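Local coordinates for protein GTPase HflX (Sulfolobus solfataricus P2, PDB 2QTF) that hydrolyses GTP and associates with the 50S ribosomal subunit, with a possible role in protein synthesis or ribosome biogenesis, at residues 262-267 / 296-301; 276-281 / 318-323; 327-332 / 345-350; 179-184 / 257-262; 232-237 / 250-255. All coordinates share one frame; numbering follows the deposited sequence.

Interaction 1 of 5, residues 262-267 / 296-301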
# COMPACT_ATOMS: atom_id res chain seq x y z
N ILE A 262 -12.74 -7.72 1.63
CA ILE A 262 -12.05 -8.98 1.35
C ILE A 262 -10.69 -8.81 1.98
O ILE A 262 -9.98 -7.90 1.59
CB ILE A 262 -11.86 -9.20 -0.18
CG1 ILE A 262 -13.29 -9.37 -0.86
CG2 ILE A 262 -10.79 -10.33 -0.48
CD1 ILE A 262 -13.27 -9.34 -2.48
N LEU A 263 -10.33 -9.73 2.91
CA LEU A 263 -9.03 -9.75 3.55
C LEU A 263 -8.17 -10.79 2.95
O LEU A 263 -8.48 -12.00 2.95
CB LEU A 263 -9.12 -10.03 5.06
CG LEU A 263 -7.81 -10.20 5.82
CD1 LEU A 263 -7.03 -8.85 5.93
CD2 LEU A 263 -8.18 -10.67 7.33
N VAL A 264 -7.08 -10.32 2.41
CA VAL A 264 -6.19 -11.17 1.63
C VAL A 264 -5.03 -11.60 2.51
O VAL A 264 -4.41 -10.75 3.20
CB VAL A 264 -5.65 -10.49 0.32
CG1 VAL A 264 -4.94 -11.46 -0.58
CG2 VAL A 264 -6.77 -9.78 -0.53
N ILE A 265 -4.72 -12.89 2.51
CA ILE A 265 -3.68 -13.50 3.45
C ILE A 265 -2.77 -14.35 2.64
O ILE A 265 -3.26 -15.21 1.85
CB ILE A 265 -4.32 -14.37 4.58
CG1 ILE A 265 -5.37 -13.53 5.32
CG2 ILE A 265 -3.21 -14.83 5.58
CD1 ILE A 265 -4.70 -12.31 6.25
N ASP A 266 -1.46 -14.09 2.73
CA ASP A 266 -0.48 -14.94 2.09
C ASP A 266 -0.45 -16.40 2.63
O ASP A 266 0.13 -16.63 3.69
CB ASP A 266 0.90 -14.27 2.14
CG ASP A 266 1.95 -14.99 1.32
OD1 ASP A 266 1.75 -16.19 0.91
OD2 ASP A 266 2.98 -14.36 1.12
N SER A 267 -0.95 -17.39 1.88
CA SER A 267 -0.93 -18.78 2.39
C SER A 267 0.50 -19.40 2.50
O SER A 267 0.65 -20.50 3.07
CB SER A 267 -1.73 -19.75 1.43
OG SER A 267 -1.05 -19.85 0.20
N LEU A 296 -14.83 -11.34 3.87
CA LEU A 296 -14.53 -12.56 3.17
C LEU A 296 -13.02 -12.69 3.21
O LEU A 296 -12.31 -11.84 2.66
CB LEU A 296 -14.95 -12.40 1.69
CG LEU A 296 -14.57 -13.54 0.71
CD1 LEU A 296 -15.05 -14.94 1.17
CD2 LEU A 296 -15.14 -13.25 -0.80
N VAL A 297 -12.48 -13.76 3.77
CA VAL A 297 -11.04 -13.88 3.90
C VAL A 297 -10.60 -14.73 2.74
O VAL A 297 -11.18 -15.83 2.49
CB VAL A 297 -10.57 -14.58 5.28
CG1 VAL A 297 -9.05 -14.68 5.29
CG2 VAL A 297 -11.16 -13.83 6.51
N THR A 298 -9.60 -14.26 1.98
CA THR A 298 -9.12 -15.09 0.92
C THR A 298 -7.66 -15.48 1.21
O THR A 298 -6.78 -14.63 1.19
CB THR A 298 -9.21 -14.43 -0.49
OG1 THR A 298 -8.39 -13.27 -0.53
CG2 THR A 298 -10.64 -14.04 -0.85
N LEU A 299 -7.45 -16.76 1.42
CA LEU A 299 -6.13 -17.32 1.55
C LEU A 299 -5.51 -17.53 0.18
O LEU A 299 -5.90 -18.41 -0.58
CB LEU A 299 -6.27 -18.65 2.37
CG LEU A 299 -5.03 -19.37 2.80
CD1 LEU A 299 -4.12 -18.26 3.61
CD2 LEU A 299 -5.48 -20.56 3.69
N ASN A 300 -4.59 -16.63 -0.17
CA ASN A 300 -4.09 -16.47 -1.51
C ASN A 300 -2.71 -17.14 -1.70
O ASN A 300 -2.11 -17.58 -0.70
CB ASN A 300 -3.97 -14.96 -1.81
CG ASN A 300 -3.75 -14.66 -3.30
OD1 ASN A 300 -4.23 -15.36 -4.20
ND2 ASN A 300 -2.98 -13.64 -3.57
N LYS A 301 -2.30 -17.25 -2.97
CA LYS A 301 -1.00 -17.77 -3.45
C LYS A 301 -0.88 -19.25 -3.15
O LYS A 301 0.25 -19.77 -2.97
CB LYS A 301 0.16 -17.01 -2.76
CG LYS A 301 0.13 -15.55 -2.96
CD LYS A 301 1.52 -14.96 -2.53
CE LYS A 301 1.47 -13.48 -2.66
NZ LYS A 301 2.84 -12.83 -2.52

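Interaction 2 of 5, residues 276-281 / 318-323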
# COMPACT_ATOMS: atom_id res chain seq x y z
N GLU A 276 0.17 -14.71 13.36
CA GLU A 276 0.59 -13.32 13.66
C GLU A 276 -0.02 -12.38 12.62
O GLU A 276 -0.49 -11.30 12.95
CB GLU A 276 2.12 -13.18 13.54
CG GLU A 276 2.95 -13.98 14.62
CD GLU A 276 4.51 -13.79 14.39
OE1 GLU A 276 4.84 -12.73 13.75
OE2 GLU A 276 5.39 -14.68 14.80
N THR A 277 0.06 -12.74 11.35
CA THR A 277 -0.51 -11.82 10.29
C THR A 277 -2.02 -11.58 10.48
O THR A 277 -2.56 -10.47 10.39
CB THR A 277 -0.16 -12.38 8.90
OG1 THR A 277 1.26 -12.50 8.87
CG2 THR A 277 -0.49 -11.37 7.79
N LEU A 278 -2.73 -12.66 10.77
CA LEU A 278 -4.16 -12.56 11.10
C LEU A 278 -4.40 -11.83 12.32
O LEU A 278 -5.28 -11.00 12.39
CB LEU A 278 -4.81 -13.97 11.21
CG LEU A 278 -5.18 -14.77 9.94
CD1 LEU A 278 -5.64 -16.11 10.43
CD2 LEU A 278 -6.40 -14.12 9.22
N GLN A 279 -3.66 -12.13 13.38
CA GLN A 279 -3.90 -11.32 14.57
C GLN A 279 -3.62 -9.84 14.33
O GLN A 279 -4.42 -9.03 14.75
CB GLN A 279 -3.11 -11.85 15.82
CG GLN A 279 -3.66 -13.15 16.39
CD GLN A 279 -2.62 -13.86 17.22
OE1 GLN A 279 -1.40 -13.60 17.05
NE2 GLN A 279 -3.09 -14.79 18.11
N SER A 280 -2.55 -9.46 13.65
CA SER A 280 -2.38 -7.98 13.37
C SER A 280 -3.41 -7.44 12.43
O SER A 280 -3.78 -6.30 12.56
CB SER A 280 -1.02 -7.58 12.67
OG SER A 280 0.03 -8.32 13.30
N SER A 281 -3.76 -8.20 11.37
CA SER A 281 -4.78 -7.68 10.37
C SER A 281 -6.03 -7.28 11.12
O SER A 281 -6.59 -6.17 10.92
CB SER A 281 -5.11 -8.74 9.31
OG SER A 281 -3.95 -9.04 8.57
N LYS A 318 -10.73 -20.96 11.66
CA LYS A 318 -10.98 -20.95 13.15
C LYS A 318 -10.49 -19.66 13.77
O LYS A 318 -11.21 -18.99 14.54
CB LYS A 318 -10.27 -22.16 13.77
CG LYS A 318 -11.00 -23.51 13.38
CD LYS A 318 -10.18 -24.83 13.75
CE LYS A 318 -11.17 -25.94 14.19
NZ LYS A 318 -10.52 -26.72 15.34
N LEU A 319 -9.28 -19.22 13.41
CA LEU A 319 -8.74 -18.00 14.07
C LEU A 319 -9.49 -16.73 13.69
O LEU A 319 -9.82 -15.85 14.56
CB LEU A 319 -7.22 -17.91 13.90
CG LEU A 319 -6.42 -16.76 14.57
CD1 LEU A 319 -6.66 -16.67 16.13
CD2 LEU A 319 -4.96 -16.80 14.24
N SER A 320 -9.81 -16.60 12.39
CA SER A 320 -10.53 -15.42 11.92
C SER A 320 -11.87 -15.29 12.68
O SER A 320 -12.27 -14.17 13.11
CB SER A 320 -10.77 -15.53 10.38
OG SER A 320 -9.47 -15.63 9.69
N LYS A 321 -12.57 -16.41 12.86
CA LYS A 321 -13.89 -16.32 13.56
C LYS A 321 -13.69 -16.12 15.05
O LYS A 321 -14.57 -15.52 15.71
CB LYS A 321 -14.78 -17.57 13.34
CG LYS A 321 -15.31 -17.66 11.90
CD LYS A 321 -15.89 -19.06 11.49
CE LYS A 321 -16.57 -18.96 10.13
NZ LYS A 321 -17.16 -20.28 9.65
N GLU A 322 -12.57 -16.58 15.60
CA GLU A 322 -12.27 -16.17 16.97
C GLU A 322 -12.01 -14.66 17.12
O GLU A 322 -12.32 -14.07 18.17
CB GLU A 322 -11.09 -16.92 17.52
CG GLU A 322 -11.47 -18.35 17.86
CD GLU A 322 -10.28 -19.12 18.41
OE1 GLU A 322 -10.36 -20.38 18.50
OE2 GLU A 322 -9.26 -18.46 18.73
N LEU A 323 -11.40 -14.04 16.10
CA LEU A 323 -11.02 -12.64 16.18
C LEU A 323 -12.05 -11.67 15.78
O LEU A 323 -11.98 -10.51 16.19
CB LEU A 323 -9.71 -12.35 15.42
CG LEU A 323 -8.54 -13.20 15.88
CD1 LEU A 323 -7.41 -13.28 14.84
CD2 LEU A 323 -7.99 -12.65 17.20

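Interaction 3 of 5, residues 327-332 / 345-350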
# COMPACT_ATOMS: atom_id res chain seq x y z
N ILE A 327 -17.56 -12.94 9.97
CA ILE A 327 -16.77 -13.50 8.90
C ILE A 327 -17.82 -14.08 7.88
O ILE A 327 -18.61 -15.00 8.22
CB ILE A 327 -15.85 -14.59 9.44
CG1 ILE A 327 -14.75 -13.99 10.32
CG2 ILE A 327 -15.04 -15.32 8.32
CD1 ILE A 327 -13.65 -13.03 9.63
N PHE A 328 -17.79 -13.59 6.67
CA PHE A 328 -18.64 -14.14 5.57
C PHE A 328 -18.21 -15.52 5.16
O PHE A 328 -18.99 -16.46 5.11
CB PHE A 328 -18.64 -13.18 4.40
CG PHE A 328 -19.58 -13.59 3.33
CD1 PHE A 328 -20.96 -13.41 3.52
CD2 PHE A 328 -19.10 -14.22 2.16
CE1 PHE A 328 -21.85 -13.85 2.54
CE2 PHE A 328 -20.01 -14.67 1.16
CZ PHE A 328 -21.37 -14.50 1.38
N ASP A 329 -16.93 -15.68 4.85
CA ASP A 329 -16.41 -16.98 4.55
C ASP A 329 -14.92 -16.88 4.45
O ASP A 329 -14.38 -15.78 4.50
CB ASP A 329 -16.92 -17.43 3.16
CG ASP A 329 -17.05 -18.97 3.07
OD1 ASP A 329 -16.41 -19.65 3.91
OD2 ASP A 329 -17.81 -19.46 2.21
N VAL A 330 -14.27 -18.03 4.34
CA VAL A 330 -12.83 -18.17 4.21
C VAL A 330 -12.58 -19.11 3.03
O VAL A 330 -13.03 -20.29 3.11
CB VAL A 330 -12.16 -18.74 5.54
CG1 VAL A 330 -10.68 -18.79 5.39
CG2 VAL A 330 -12.41 -17.81 6.75
N ILE A 331 -11.95 -18.63 1.94
CA ILE A 331 -11.68 -19.46 0.73
C ILE A 331 -10.21 -19.45 0.33
O ILE A 331 -9.54 -18.46 0.50
CB ILE A 331 -12.61 -19.09 -0.46
CG1 ILE A 331 -12.38 -17.61 -0.84
CG2 ILE A 331 -14.10 -19.18 0.11
CD1 ILE A 331 -13.21 -17.04 -2.05
N PRO A 332 -9.72 -20.54 -0.22
CA PRO A 332 -8.39 -20.54 -0.80
C PRO A 332 -8.46 -20.21 -2.25
O PRO A 332 -9.36 -20.77 -2.99
CB PRO A 332 -7.96 -22.02 -0.65
CG PRO A 332 -9.37 -22.81 -0.80
CD PRO A 332 -10.40 -21.88 -0.25
N ARG A 345 -15.56 -15.47 -7.37
CA ARG A 345 -16.75 -14.84 -8.02
C ARG A 345 -18.06 -15.15 -7.39
O ARG A 345 -18.81 -14.24 -7.09
CB ARG A 345 -16.77 -15.23 -9.56
CG ARG A 345 -18.03 -14.67 -10.37
CD ARG A 345 -17.97 -15.25 -11.84
NE ARG A 345 -19.18 -14.82 -12.56
CZ ARG A 345 -20.33 -15.41 -12.42
NH1 ARG A 345 -20.39 -16.49 -11.62
NH2 ARG A 345 -21.38 -14.97 -13.12
N ASP A 346 -18.42 -16.45 -7.21
CA ASP A 346 -19.67 -16.79 -6.63
C ASP A 346 -19.83 -16.26 -5.17
O ASP A 346 -20.93 -15.88 -4.74
CB ASP A 346 -19.81 -18.28 -6.56
CG ASP A 346 -20.00 -18.93 -8.00
OD1 ASP A 346 -20.40 -18.14 -8.87
OD2 ASP A 346 -19.69 -20.12 -8.15
N LYS A 347 -18.76 -16.32 -4.40
CA LYS A 347 -18.88 -15.78 -3.02
C LYS A 347 -19.08 -14.25 -2.99
O LYS A 347 -19.86 -13.76 -2.21
CB LYS A 347 -17.66 -16.13 -2.18
CG LYS A 347 -17.55 -17.63 -1.98
CD LYS A 347 -18.64 -18.06 -0.95
CE LYS A 347 -18.67 -19.63 -0.84
NZ LYS A 347 -19.56 -19.77 0.29
N ILE A 348 -18.44 -13.53 -3.88
CA ILE A 348 -18.71 -12.08 -4.01
C ILE A 348 -20.13 -11.76 -4.42
O ILE A 348 -20.80 -10.91 -3.83
CB ILE A 348 -17.73 -11.47 -4.99
CG1 ILE A 348 -16.32 -11.43 -4.27
CG2 ILE A 348 -18.16 -10.04 -5.32
CD1 ILE A 348 -15.24 -11.16 -5.27
N TYR A 349 -20.63 -12.51 -5.40
CA TYR A 349 -22.07 -12.43 -5.70
C TYR A 349 -22.95 -12.72 -4.46
O TYR A 349 -23.94 -12.03 -4.17
CB TYR A 349 -22.48 -13.41 -6.88
CG TYR A 349 -23.94 -13.21 -7.25
CD1 TYR A 349 -24.34 -12.07 -8.01
CD2 TYR A 349 -24.90 -14.12 -6.87
CE1 TYR A 349 -25.68 -11.87 -8.36
CE2 TYR A 349 -26.26 -13.95 -7.21
CZ TYR A 349 -26.64 -12.83 -7.95
OH TYR A 349 -27.95 -12.65 -8.27
N GLN A 350 -22.65 -13.76 -3.74
CA GLN A 350 -23.53 -14.10 -2.63
C GLN A 350 -23.44 -13.02 -1.55
O GLN A 350 -24.40 -12.71 -0.87
CB GLN A 350 -23.10 -15.40 -1.97
CG GLN A 350 -23.32 -16.75 -2.73
CD GLN A 350 -22.42 -17.91 -2.16
OE1 GLN A 350 -22.18 -17.99 -0.92
NE2 GLN A 350 -21.89 -18.78 -3.06

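Interaction 4 of 5, residues 179-184 / 257-262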
# COMPACT_ATOMS: atom_id res chain seq x y z
N ILE A 179 -24.90 0.92 -5.06
CA ILE A 179 -24.52 -0.47 -5.35
C ILE A 179 -23.48 -0.86 -4.29
O ILE A 179 -22.76 0.01 -3.85
CB ILE A 179 -23.88 -0.68 -6.73
CG1 ILE A 179 -22.53 -0.01 -6.81
CG2 ILE A 179 -24.83 -0.29 -7.97
CD1 ILE A 179 -21.59 -0.74 -7.77
N PRO A 180 -23.39 -2.13 -3.88
CA PRO A 180 -22.47 -2.45 -2.77
C PRO A 180 -20.97 -2.22 -3.07
O PRO A 180 -20.54 -2.43 -4.19
CB PRO A 180 -22.77 -3.91 -2.50
CG PRO A 180 -23.21 -4.46 -3.79
CD PRO A 180 -24.02 -3.35 -4.42
N SER A 181 -20.19 -1.72 -2.10
CA SER A 181 -18.77 -1.53 -2.29
C SER A 181 -17.99 -2.54 -1.44
O SER A 181 -18.31 -2.79 -0.30
CB SER A 181 -18.33 -0.09 -1.99
OG SER A 181 -18.68 0.08 -0.66
N ILE A 182 -17.01 -3.20 -2.07
CA ILE A 182 -16.27 -4.24 -1.39
C ILE A 182 -14.82 -3.79 -1.44
O ILE A 182 -14.26 -3.65 -2.51
CB ILE A 182 -16.49 -5.58 -2.04
CG1 ILE A 182 -18.01 -5.93 -1.94
CG2 ILE A 182 -15.68 -6.70 -1.31
CD1 ILE A 182 -18.34 -7.39 -2.34
N GLY A 183 -14.26 -3.51 -0.27
CA GLY A 183 -12.87 -3.06 -0.18
C GLY A 183 -11.91 -4.26 0.01
O GLY A 183 -12.18 -5.19 0.75
N ILE A 184 -10.78 -4.23 -0.69
CA ILE A 184 -9.77 -5.26 -0.55
C ILE A 184 -8.69 -4.72 0.37
O ILE A 184 -8.03 -3.66 0.03
CB ILE A 184 -9.14 -5.54 -1.95
CG1 ILE A 184 -10.27 -6.18 -2.85
CG2 ILE A 184 -7.92 -6.62 -1.89
CD1 ILE A 184 -9.97 -6.23 -4.35
N TYR A 257 -15.65 2.90 4.77
CA TYR A 257 -16.70 3.38 3.86
C TYR A 257 -17.34 2.24 3.00
O TYR A 257 -18.39 2.44 2.35
CB TYR A 257 -16.12 4.35 2.80
CG TYR A 257 -15.54 5.66 3.31
CD1 TYR A 257 -15.83 6.13 4.57
CD2 TYR A 257 -14.67 6.41 2.50
CE1 TYR A 257 -15.27 7.35 5.03
CE2 TYR A 257 -14.11 7.62 2.91
CZ TYR A 257 -14.41 8.09 4.17
OH TYR A 257 -13.87 9.31 4.60
N SER A 258 -16.65 1.11 2.92
CA SER A 258 -17.05 0.01 2.07
C SER A 258 -18.10 -0.81 2.86
O SER A 258 -18.07 -0.85 4.10
CB SER A 258 -15.78 -0.80 1.64
OG SER A 258 -15.03 0.03 0.71
N ASP A 259 -19.03 -1.47 2.17
CA ASP A 259 -20.09 -2.28 2.80
C ASP A 259 -19.56 -3.58 3.33
O ASP A 259 -20.07 -4.18 4.31
CB ASP A 259 -21.16 -2.56 1.69
CG ASP A 259 -21.81 -1.32 1.30
OD1 ASP A 259 -22.17 -0.57 2.19
OD2 ASP A 259 -21.89 -0.99 0.13
N ALA A 260 -18.51 -4.07 2.69
CA ALA A 260 -17.83 -5.32 3.16
C ALA A 260 -16.36 -5.29 2.76
O ALA A 260 -16.00 -4.43 1.98
CB ALA A 260 -18.51 -6.61 2.48
N LEU A 261 -15.56 -6.26 3.21
CA LEU A 261 -14.13 -6.27 2.85
C LEU A 261 -13.75 -7.67 2.47
O LEU A 261 -14.32 -8.70 2.99
CB LEU A 261 -13.27 -5.91 4.10
CG LEU A 261 -13.46 -4.54 4.73
CD1 LEU A 261 -12.62 -4.41 6.06
CD2 LEU A 261 -13.24 -3.39 3.77
N ILE A 262 -12.74 -7.72 1.63
CA ILE A 262 -12.05 -8.98 1.35
C ILE A 262 -10.69 -8.81 1.98
O ILE A 262 -9.98 -7.90 1.59
CB ILE A 262 -11.86 -9.20 -0.18
CG1 ILE A 262 -13.29 -9.37 -0.86
CG2 ILE A 262 -10.79 -10.33 -0.48
CD1 ILE A 262 -13.27 -9.34 -2.48
O HOH W 1 -20.84 2.23 0.23

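Interaction 5 of 5, residues 232-237 / 250-255. With CD (cadmium ion), chain C; ACT (acetate ion), chain H.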
# COMPACT_ATOMS: atom_id res chain seq x y z
N ASP A 232 -9.84 -0.54 -4.13
CA ASP A 232 -8.40 -0.82 -3.78
C ASP A 232 -8.08 0.05 -2.58
O ASP A 232 -7.74 1.22 -2.71
CB ASP A 232 -7.51 -0.42 -4.96
CG ASP A 232 -6.02 -0.68 -4.68
OD1 ASP A 232 -5.72 -1.10 -3.53
OD2 ASP A 232 -5.09 -0.35 -5.47
N THR A 233 -8.19 -0.51 -1.39
CA THR A 233 -7.84 0.16 -0.16
C THR A 233 -6.30 0.03 0.00
O THR A 233 -5.67 -0.97 -0.47
CB THR A 233 -8.58 -0.52 1.03
OG1 THR A 233 -10.01 -0.31 0.84
CG2 THR A 233 -8.19 0.08 2.40
N VAL A 234 -5.72 1.02 0.71
CA VAL A 234 -4.27 0.92 1.00
C VAL A 234 -3.99 -0.39 1.79
O VAL A 234 -4.81 -0.87 2.61
CB VAL A 234 -3.76 2.23 1.70
CG1 VAL A 234 -4.31 2.30 3.20
CG2 VAL A 234 -2.22 2.38 1.57
N GLY A 235 -2.83 -1.01 1.56
CA GLY A 235 -2.47 -2.18 2.35
C GLY A 235 -2.08 -1.84 3.78
O GLY A 235 -1.85 -0.65 4.08
N PHE A 236 -2.02 -2.86 4.66
CA PHE A 236 -1.35 -2.77 5.96
C PHE A 236 0.15 -2.79 5.60
O PHE A 236 0.62 -3.63 4.82
CB PHE A 236 -1.66 -4.02 6.79
CG PHE A 236 -3.13 -4.28 6.97
CD1 PHE A 236 -4.00 -3.25 7.22
CD2 PHE A 236 -3.62 -5.58 6.90
CE1 PHE A 236 -5.43 -3.48 7.48
CE2 PHE A 236 -5.02 -5.84 7.04
CZ PHE A 236 -5.91 -4.77 7.36
N ILE A 237 0.89 -1.80 6.11
CA ILE A 237 2.27 -1.59 5.68
C ILE A 237 3.12 -1.98 6.93
O ILE A 237 2.75 -1.65 8.05
CB ILE A 237 2.57 -0.06 5.38
CG1 ILE A 237 1.67 0.62 4.25
CG2 ILE A 237 4.05 0.15 5.02
CD1 ILE A 237 1.89 0.12 2.93
N VAL A 250 -5.12 7.45 8.67
CA VAL A 250 -6.28 8.16 8.13
C VAL A 250 -6.67 7.66 6.74
O VAL A 250 -7.84 7.51 6.37
CB VAL A 250 -6.00 9.70 8.10
CG1 VAL A 250 -7.18 10.43 7.58
CG2 VAL A 250 -5.78 10.26 9.54
N THR A 251 -5.68 7.45 5.89
CA THR A 251 -5.94 6.82 4.58
C THR A 251 -6.57 5.40 4.75
O THR A 251 -7.49 5.05 4.02
CB THR A 251 -4.58 6.69 3.76
OG1 THR A 251 -4.05 7.99 3.61
CG2 THR A 251 -4.79 6.05 2.31
N LEU A 252 -5.98 4.57 5.59
CA LEU A 252 -6.47 3.24 5.77
C LEU A 252 -7.89 3.26 6.36
O LEU A 252 -8.76 2.42 5.98
CB LEU A 252 -5.49 2.43 6.73
CG LEU A 252 -5.94 0.98 7.07
CD1 LEU A 252 -6.03 0.03 5.79
CD2 LEU A 252 -5.04 0.38 8.21
N SER A 253 -8.16 4.21 7.28
CA SER A 253 -9.53 4.31 7.88
C SER A 253 -10.65 4.53 6.89
O SER A 253 -11.86 4.33 7.24
CB SER A 253 -9.54 5.45 8.95
OG SER A 253 -8.71 4.98 10.02
N GLU A 254 -10.34 4.96 5.66
CA GLU A 254 -11.35 5.00 4.60
C GLU A 254 -11.94 3.59 4.32
O GLU A 254 -12.96 3.47 3.60
CB GLU A 254 -10.84 5.54 3.31
CG GLU A 254 -10.30 7.04 3.41
CD GLU A 254 -9.72 7.58 2.14
OE1 GLU A 254 -9.88 6.97 1.04
OE2 GLU A 254 -9.14 8.72 2.21
N ALA A 255 -11.32 2.55 4.81
CA ALA A 255 -11.86 1.21 4.53
C ALA A 255 -13.25 1.09 5.18
O ALA A 255 -14.05 0.28 4.79
CB ALA A 255 -10.98 0.17 5.11
CD CD C . -3.38 -0.86 -4.02
C ACT H . 0.08 -1.69 -0.36
O ACT H . -1.05 -1.07 -0.57
OXT ACT H . 0.17 -2.72 0.42
CH3 ACT H . 1.34 -1.13 -1.04
O HOH W 2 -12.45 -0.56 1.93
O HOH W 3 -3.36 -1.53 -1.70
O HOH W 4 -7.29 3.48 1.57
O HOH W 5 -0.98 -0.92 -3.35
O HOH W 6 -3.50 -3.11 -4.42
O HOH W 7 -2.16 -0.47 -6.07

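Interaction 1 of 5, residues 262-267 / 296-301
The carbonyl of Asn300 is gripped by Ser267 on both faces of its plane, with the backbone N of Ser267 at 2.8 Å from Asn300 O on one face and its OG at 2.7 Å on the other. The site is the end of a parallel strand pair in the GTPase fold, where 295-300 runs into the NKxD motif that reads the guanine base in relatives. Both ends of the Asn300 amide are bonded: OD1 accepts from Ala335 N and ND2 donates to Ser190 O, which probably fixes its rotation, while Val264 CG1 packs beside Asn300 CB. Upstream, the strands are joined by bonds such as Thr298 N to Leu263 O (2.7 Å). Ile265 CG1 lies against Val297 CG1 on the face under helix 271-288; on the other face Ile262 CG2 meets Thr298 CG2. Thr298 OG1 is buried without a polar partner in the model. Lys301 hands its NZ to Asn189 O and Asp266 OD1 bonds to Thr268 OG1, leaving Lys301 NZ and Asp266 OD2 a long salt bridge of 4.0 Å.

Interaction 2 of 5, residues 276-281 / 318-323
Two of the helices that cover one face of the central sheet of the G domain, 271-288 and 309-323, meet through Leu278 and Leu319. Their short segments run nearly parallel, at 24°, with axes 10.2 Å apart, and the contact is mainly apolar, carried by three leucines. Leu278 points toward the partner helix and has the largest share of the buried surface. The two leucines slide past each other in opposite directions, bringing Leu278 CD1 to 3.9 Å from Leu319 CD2. Leu319 has CG anti to its backbone N (chi1 -177°), a rotamer that carries its CD2 to Leu278. The other methyl of Leu278, CD2, sits 3.5 Å from Ser320 OG. That hydroxyl bonds to Val316 O within its own helix, so a small polar group can face a leucine here with its bonding already met. One turn on from Leu319, Leu323 CD1 reaches the backbone of the first helix, 4.0 Å from Gln279 CA, and also lies against the CG of the exposed Gln279. Beneath this layer Leu278 rests on Ile265, and Phe282 joins it by touching Ser320 and Leu323. Neighbouring helices laid side by side in this way are the usual packing of alpha/beta folds with a largely parallel sheet, the class to which the P-loop GTPase domain belongs.

Interaction 3 of 5, residues 327-332 / 345-350
Asp329 OD2 receives Lys347 NZ at 2.6 Å, nearly along its C-O axis, in a salt bridge between a strand and the helix that follows it. The other oxygen of the carboxylate is also used: OD1 accepts the backbone N of Val330 at 2.7 Å, from its anti side and 28° out of the carboxylate plane, which should help to keep the group from turning. Lys347 reaches Asp329 because its chain bends at chi2 (-74°) and then runs straight, and a weak bond from NZ to Gln350 OE1 lies on the helix side. Its CG meanwhile passes 4.3 Å from Ile331 CG2. Phe328 adds the apolar part of the contact. Its backbone departs from regular strand geometry (psi -53°), which agrees with Phe328 and Asp329 both facing the helix although they are consecutive. The ring puts CE2 at 3.5 Å from Lys347 O, and Gln350 CB meets its edge, in plane, at 3.9 Å from CZ. Strand 327-332 is an outermost strand of the six-stranded sheet, bonded along its inner side to 295-300. Segment 345-350 of helix 341-355 runs antiparallel to the strand, and the helix covers the face of Phe328, Asp329 and Ile331, while Ile327 and Val330 turn to helix 309-323.

Interaction 4 of 5, residues 179-184 / 257-262
Ile262, Ser181 and Gly183 lose the most surface here, where the strand leading into the P-loop pairs in parallel with strand 260-266 at the centre of the GTPase sheet. Ser181 opens the pairing. Its N donates to Asp259 OD2 at 2.9 Å, on the anti side of the carboxylate, and its O takes both Asp259 N and Ala260 N. The hydroxyl, held between backbone N and carbonyl carbon (chi1 60°), lies close enough to accept a further bond from Asp259 N at 3.2 Å. A water then joins that hydroxyl to Tyr257 O, to which it donates. Gly183 follows with a regular pair of bonds: its N to Ala260 O, and its O from Ile262 N at 2.7 Å. Having no side chain, Gly183 leaves the place of a CB to its neighbours, Ser258 OG lying 3.9 Å from its CA and Leu261 CD2 4.0 Å. On the other face, where Leu351 of helix 341-355 touches Ile182 and Ala260, Ile262 meets Ile182 obliquely, CG1 being 3.6 Å from Ile182 CG2.

Interaction 5 of 5, residues 232-237 / 250-255
From Asp232, whose carboxylate grips a cadmium ion with both oxygens, the chain passes to Thr233, whose CG2 meets Ala255 CB at 3.9 Å in the 3-10 turn. Four waters and His97 complete the cadmium shell. Thr233 is tied in further by water: one water on its OG1 makes a weak bond to Ala255 O, and another, on its carbonyl, binds cadmium. Val234 comes next and makes the closest approach. With CG1 placed between backbone N and carbonyl carbon (chi1 72°), that methyl is pressed tightly on Leu252 CA at 3.5 Å, and Thr251 CG2 lies beside it. A water accepts from Val234 N at 3.0 Å and donates to Thr251 O. Gly235 takes no part across the contact but donates its N to an acetate oxygen at 2.8 Å; Lys192 and Thr188 hold the same ion. Phe236 then meets Leu252 at its ring edge, CD1 lying 3.9 Å from Leu252 CD2 in the ring plane. Asp-Thr-Val-Gly is the DxxG (G3) motif of GTPases, predicted here to bind GTP, and the acetate at its glycine amide is consistent with the place of the terminal phosphate in relatives.

In the fold
All five contacts lie in the G domain, which follows the N-terminal part of the chain. Interaction 4 opens first, joining the strand before the P-loop to strand 260-266, but interaction 5, nested in its 72-residue loop, closes before it and brings the G3 segment onto helix 245-253 and the 3-10 turn after it. Interaction 4 hands over to interaction 1 through the shared Ile262, so strand 260-266 is paired on both sides. Interaction 1 closes a beta-alpha-beta unit whose helix, 271-288, also enters interaction 2; these two cross along the chain. Interaction 3 comes last, in series, fixing the C-terminal helix on the outermost strand. Phe236 links interaction 5 to interactions 1 and 2, while Ile348 joins 3 to 1 and 4.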